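Local coordinates for protein beta subunit of photoactivated adenylyl cyclase (Beggiatoa sp. PS, PDB 5M2A) that probably converts ATP into cyclic AMP when blue light is absorbed by its flavin-binding BLUF domain, at residues I161-T166 with Q343-T348; S227-L232 with L245-G250. All blocks are in the same frame, centred on the assembly; numbering follows the deposited sequence. Where two conformers were deposited one is given.

Overall arrangement
Both contacts belong to the cyclase part of the chain, not to the flavin-binding domain, and their centres lie about 14 Å apart. Contact 1 joins the earliest and latest segments, 161-166 and 343-348; the two segments of contact 2, 227-232 and 245-250, fall between them in sequence. The strands 150-161 and 247-258 run antiparallel in one mixed sheet, and this pairing ties the two sites together: Leu162 N probably donates to Tyr246 O at 2.9 Å, while Ile161 packs on Leu245. Helix 338-349, late in the chain, and helix 215-235 are thus linked through the strand ends beside the magnesium site.

Contact 1 (I161-T166 with Q343-T348); sequences ILAFST and QLIRQT. With MG (magnesium ion), chain G.
In Thr166, a chi1 of -54° sets CG2 opposite the backbone N and directs this methyl at helix 338-349, where Arg346 reaches back to meet it. The arginine chain starts extended and then bends at chi3 (-63°), which brings the guanidinium over the threonine, so that the two side chains cross at about a right angle. Thr166 CG2 lies 3.6 Å from the guanidinium plane, toward its rim. Thr166 OG1 comes 3.6 Å from Arg346 NH2, too far for a hydrogen bond; the charge is answered instead by Glu169, in a salt bridge one turn along the same helix as Thr166. An alanine in place of Arg346 is likely to leave Glu169 without this partner and uncover the Thr166 methyl. Nearer the turn the contact is mainly apolar. Ile345 CD1 rests 4.0 Å from Ala163 CB, and its CG2 is 4.3 Å from Thr166 CG2; Leu167 adds to the cover on Ile345. Ala163 takes the N-cap position of helix 164-170 and, with a positive phi, also the third place of a type II turn from Ile161 to Phe164. Through this turn the chain leaves strand 150-161, and the carbonyl where it begins is a metal ligand: Ile161 O binds magnesium at 2.5 Å, and a water does so at 2.1 Å. Asp160 and Asp204 complete the protein side of the site, two aspartates and a main-chain oxygen, as in the metal centre of class III nucleotidyl cyclases.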
loop_
_atom_site.group_PDB
_atom_site.type_symbol
_atom_site.label_atom_id
_atom_site.label_comp_id
_atom_site.label_asym_id
_atom_site.label_seq_id
_atom_site.Cartn_x
_atom_site.Cartn_y
_atom_site.Cartn_z
ATOM N N ILE A 161 3.810 -2.776 19.003
ATOM C CA ILE A 161 4.734 -3.580 19.793
ATOM C C ILE A 161 5.134 -2.824 21.049
ATOM O O ILE A 161 5.572 -1.668 20.976
ATOM C CB ILE A 161 5.972 -3.937 18.960
ATOM C CG1 ILE A 161 5.551 -4.804 17.769
ATOM C CG2 ILE A 161 7.004 -4.617 19.823
ATOM C CD1 ILE A 161 6.710 -5.181 16.840
ATOM N N LEU A 162 5.018 -3.488 22.204
ATOM C CA LEU A 162 5.399 -2.877 23.471
ATOM C C LEU A 162 6.901 -2.639 23.525
ATOM O O LEU A 162 7.694 -3.505 23.144
ATOM C CB LEU A 162 4.989 -3.782 24.640
ATOM C CG LEU A 162 5.301 -3.236 26.031
ATOM C CD1 LEU A 162 4.405 -2.039 26.326
ATOM C CD2 LEU A 162 5.141 -4.318 27.086
ATOM N N ALA A 163 7.289 -1.457 24.022
ATOM C CA ALA A 163 8.696 -1.080 24.178
ATOM C C ALA A 163 9.464 -1.182 22.862
ATOM O O ALA A 163 10.648 -1.532 22.843
ATOM C CB ALA A 163 9.387 -1.918 25.257
ATOM N N PHE A 164 8.802 -0.891 21.744
ATOM C CA PHE A 164 9.479 -1.042 20.460
ATOM C C PHE A 164 10.693 -0.125 20.348
ATOM O O PHE A 164 11.679 -0.482 19.690
ATOM C CB PHE A 164 8.496 -0.788 19.319
ATOM C CG PHE A 164 9.052 -1.125 17.964
ATOM C CD1 PHE A 164 9.395 -2.427 17.657
ATOM C CD2 PHE A 164 9.234 -0.134 17.009
ATOM C CE1 PHE A 164 9.910 -2.758 16.412
ATOM C CE2 PHE A 164 9.747 -0.453 15.759
ATOM C CZ PHE A 164 10.085 -1.766 15.459
ATOM N N SER A 165 10.653 1.048 20.989
ATOM C CA SER A 165 11.819 1.927 20.967
ATOM C C SER A 165 13.024 1.260 21.610
ATOM O O SER A 165 14.157 1.446 21.154
ATOM C CB SER A 165 11.512 3.253 21.668
ATOM O OG SER A 165 10.608 4.020 20.896
ATOM N N THR A 166 12.807 0.475 22.663
ATOM C CA THR A 166 13.930 -0.213 23.295
ATOM C C THR A 166 14.462 -1.321 22.393
ATOM O O THR A 166 15.679 -1.513 22.278
ATOM C CB THR A 166 13.499 -0.783 24.644
ATOM O OG1 THR A 166 12.920 0.261 25.445
ATOM C CG2 THR A 166 14.688 -1.378 25.371
ATOM N N GLN A 343 11.142 -2.753 31.715
ATOM C CA GLN A 343 12.454 -2.794 32.364
ATOM C C GLN A 343 13.157 -4.122 32.107
ATOM O O GLN A 343 14.384 -4.164 31.937
ATOM C CB GLN A 343 12.314 -2.593 33.874
ATOM C CG GLN A 343 11.735 -1.274 34.340
ATOM C CD GLN A 343 11.516 -1.270 35.849
ATOM O OE1 GLN A 343 11.998 -2.156 36.558
ATOM N NE2 GLN A 343 10.781 -0.280 36.343
ATOM N N LEU A 344 12.403 -5.222 32.147
ATOM C CA LEU A 344 12.957 -6.534 31.835
ATOM C C LEU A 344 13.453 -6.590 30.395
ATOM O O LEU A 344 14.505 -7.170 30.113
ATOM C CB LEU A 344 11.901 -7.611 32.072
ATOM C CG LEU A 344 12.270 -9.028 31.629
ATOM C CD1 LEU A 344 13.223 -9.656 32.642
ATOM C CD2 LEU A 344 11.029 -9.874 31.446
ATOM N N ILE A 345 12.706 -5.995 29.469
ATOM C CA ILE A 345 13.133 -5.974 28.072
ATOM C C ILE A 345 14.474 -5.259 27.938
ATOM O O ILE A 345 15.429 -5.791 27.356
ATOM C CB ILE A 345 12.033 -5.341 27.201
ATOM C CG1 ILE A 345 10.820 -6.275 27.200
ATOM C CG2 ILE A 345 12.539 -5.060 25.800
ATOM C CD1 ILE A 345 9.586 -5.743 26.464
ATOM N N ARG A 346 14.593 -4.072 28.535
ATOM C CA ARG A 346 15.854 -3.346 28.476
ATOM C C ARG A 346 16.976 -4.127 29.158
ATOM O O ARG A 346 18.085 -4.229 28.624
ATOM C CB ARG A 346 15.695 -1.961 29.103
ATOM C CG ARG A 346 17.000 -1.193 29.230
ATOM C CD ARG A 346 16.751 0.278 29.517
ATOM N NE ARG A 346 16.037 0.921 28.417
ATOM C CZ ARG A 346 16.623 1.397 27.324
ATOM N NH1 ARG A 346 17.937 1.302 27.180
ATOM N NH2 ARG A 346 15.894 1.964 26.373
ATOM N N GLN A 347 16.703 -4.704 30.328
ATOM C CA GLN A 347 17.744 -5.433 31.045
ATOM C C GLN A 347 18.125 -6.722 30.320
ATOM O O GLN A 347 19.294 -7.122 30.328
ATOM C CB GLN A 347 17.292 -5.720 32.477
ATOM C CG GLN A 347 17.287 -4.484 33.361
ATOM C CD GLN A 347 16.909 -4.787 34.800
ATOM O OE1 GLN A 347 16.020 -5.597 35.064
ATOM N NE2 GLN A 347 17.585 -4.137 35.737
ATOM N N THR A 348 17.154 -7.393 29.694
ATOM C CA THR A 348 17.476 -8.574 28.898
ATOM C C THR A 348 18.415 -8.217 27.750
ATOM O O THR A 348 19.349 -8.966 27.437
ATOM C CB THR A 348 16.196 -9.218 28.361
ATOM O OG1 THR A 348 15.390 -9.668 29.458
ATOM C CG2 THR A 348 16.520 -10.404 27.464
HETATM MG MG MG G . 5.348 0.496 19.678
HETATM O O HOH W 1 5.845 1.364 21.568
#

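Contact 2 (S227-L232 with L245-G250); sequences SELKQL and LYTGIG
Leu229 of helix 215-235 packs its forked end against the start of strand 247-258 and the residues leading into it, and the packing is closest at its CD1. That methyl sits 3.6 Å from Thr247 CB and 3.7 Å from Thr247 CG2, with the two side chains at about a right angle. The other branch of Leu229, CD2, meets Leu245 CD2 at 3.9 Å. The threonine turns its two branches to different jobs: with chi1 at -168°, CG2 is offered to the leucine while OG1 hydrogen-bonds to Tyr183 OH and to Asp160 O, so its polar atom is satisfied despite burial. Moving one turn along the helix, the fit slackens: Leu232 CD2 gets no nearer than 4.3 Å to Leu245 CD2, and Leu242 and Arg182 also pack against Leu232. Lys230 and Gln231, on the exposed side of the helix, take no part, and no hydrogen bond crosses between the segments. The grip is therefore that of a helix laid on a sheet by leucine packing. Helix 173-193 flanks it, placing Ile186 against Leu229, while strand 150-161 runs antiparallel beside 247-258 and brings Ser159 against Thr247.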
loop_
_atom_site.group_PDB
_atom_site.type_symbol
_atom_site.label_atom_id
_atom_site.label_comp_id
_atom_site.label_asym_id
_atom_site.label_seq_id
_atom_site.Cartn_x
_atom_site.Cartn_y
_atom_site.Cartn_z
ATOM N N SER A 227 -2.838 -13.886 22.658
ATOM C CA SER A 227 -2.613 -15.275 23.041
ATOM C C SER A 227 -1.480 -15.890 22.234
ATOM O O SER A 227 -0.632 -16.603 22.780
ATOM C CB SER A 227 -3.901 -16.080 22.863
ATOM O OG SER A 227 -3.664 -17.463 23.094
ATOM N N GLU A 228 -1.444 -15.618 20.925
ATOM C CA GLU A 228 -0.397 -16.203 20.102
ATOM C C GLU A 228 0.967 -15.639 20.465
ATOM O O GLU A 228 1.969 -16.366 20.443
ATOM C CB GLU A 228 -0.695 -15.979 18.622
ATOM C CG GLU A 228 -1.842 -16.846 18.111
ATOM C CD GLU A 228 -1.662 -17.256 16.650
ATOM O OE1 GLU A 228 -0.575 -16.999 16.087
ATOM O OE2 GLU A 228 -2.602 -17.834 16.061
ATOM N N LEU A 229 1.032 -14.348 20.792
ATOM C CA LEU A 229 2.310 -13.789 21.229
ATOM C C LEU A 229 2.769 -14.414 22.538
ATOM O O LEU A 229 3.965 -14.679 22.723
ATOM C CB LEU A 229 2.205 -12.275 21.382
ATOM C CG LEU A 229 1.894 -11.470 20.126
ATOM C CD1 LEU A 229 2.125 -9.989 20.405
ATOM C CD2 LEU A 229 2.685 -11.923 18.911
ATOM N N LYS A 230 1.845 -14.613 23.479
ATOM C CA LYS A 230 2.210 -15.260 24.736
ATOM C C LYS A 230 2.738 -16.668 24.484
ATOM O O LYS A 230 3.743 -17.080 25.069
ATOM C CB LYS A 230 1.007 -15.294 25.683
ATOM C CG LYS A 230 1.331 -15.834 27.074
ATOM C CD LYS A 230 0.082 -15.849 27.941
ATOM C CE LYS A 230 0.338 -16.517 29.279
ATOM N NZ LYS A 230 -0.910 -16.542 30.092
ATOM N N GLN A 231 2.074 -17.421 23.600
ATOM C CA GLN A 231 2.596 -18.737 23.222
ATOM C C GLN A 231 3.998 -18.627 22.635
ATOM O O GLN A 231 4.892 -19.406 22.983
ATOM C CB GLN A 231 1.662 -19.418 22.220
ATOM C CG GLN A 231 0.350 -19.887 22.812
ATOM C CD GLN A 231 -0.502 -20.637 21.804
ATOM O OE1 GLN A 231 -0.010 -21.494 21.069
ATOM N NE2 GLN A 231 -1.789 -20.306 21.758
ATOM N N LEU A 232 4.202 -17.669 21.725
ATOM C CA LEU A 232 5.482 -17.538 21.037
ATOM C C LEU A 232 6.606 -17.208 22.012
ATOM O O LEU A 232 7.710 -17.764 21.914
ATOM C CB LEU A 232 5.358 -16.459 19.948
ATOM C CG LEU A 232 6.605 -16.204 19.102
ATOM C CD1 LEU A 232 6.974 -17.445 18.301
ATOM C CD2 LEU A 232 6.358 -15.011 18.197
ATOM N N LEU A 245 8.337 -10.151 22.901
ATOM C CA LEU A 245 7.336 -9.533 22.035
ATOM C C LEU A 245 5.965 -9.525 22.716
ATOM O O LEU A 245 5.364 -10.585 22.951
ATOM C CB LEU A 245 7.291 -10.247 20.679
ATOM C CG LEU A 245 6.229 -9.834 19.649
ATOM C CD1 LEU A 245 6.338 -8.364 19.278
ATOM C CD2 LEU A 245 6.331 -10.717 18.392
ATOM N N TYR A 246 5.479 -8.316 23.007
ATOM C CA TYR A 246 4.167 -8.034 23.566
ATOM C C TYR A 246 3.457 -7.002 22.701
ATOM O O TYR A 246 4.086 -6.215 21.987
ATOM C CB TYR A 246 4.258 -7.475 24.989
ATOM C CG TYR A 246 4.993 -8.339 25.969
ATOM C CD1 TYR A 246 6.376 -8.456 25.921
ATOM C CD2 TYR A 246 4.308 -8.999 26.985
ATOM C CE1 TYR A 246 7.058 -9.229 26.830
ATOM C CE2 TYR A 246 4.985 -9.775 27.904
ATOM C CZ TYR A 246 6.355 -9.890 27.818
ATOM O OH TYR A 246 7.018 -10.663 28.736
ATOM N N THR A 247 2.135 -6.973 22.795
ATOM C CA THR A 247 1.379 -6.017 22.003
ATOM C C THR A 247 0.388 -5.277 22.890
ATOM O O THR A 247 0.038 -5.728 23.983
ATOM C CB THR A 247 0.654 -6.717 20.833
ATOM O OG1 THR A 247 0.142 -5.738 19.919
ATOM C CG2 THR A 247 -0.477 -7.585 21.329
ATOM N N GLY A 248 -0.009 -4.100 22.433
ATOM C CA GLY A 248 -1.166 -3.391 22.976
ATOM C C GLY A 248 -2.092 -3.115 21.838
ATOM O O GLY A 248 -1.654 -2.904 20.695
ATOM N N ILE A 249 -3.400 -3.139 22.095
ATOM C CA ILE A 249 -4.374 -3.027 21.017
ATOM C C ILE A 249 -5.434 -2.019 21.409
ATOM O O ILE A 249 -5.913 -2.035 22.546
ATOM C CB ILE A 249 -5.012 -4.388 20.673
ATOM C CG1 ILE A 249 -3.900 -5.381 20.298
ATOM C CG2 ILE A 249 -6.017 -4.245 19.532
ATOM C CD1 ILE A 249 -4.339 -6.822 20.106
ATOM N N GLY A 250 -5.792 -1.148 20.472
ATOM C CA GLY A 250 -6.914 -0.233 20.656
ATOM C C GLY A 250 -7.959 -0.456 19.580
ATOM O O GLY A 250 -7.623 -0.737 18.427
#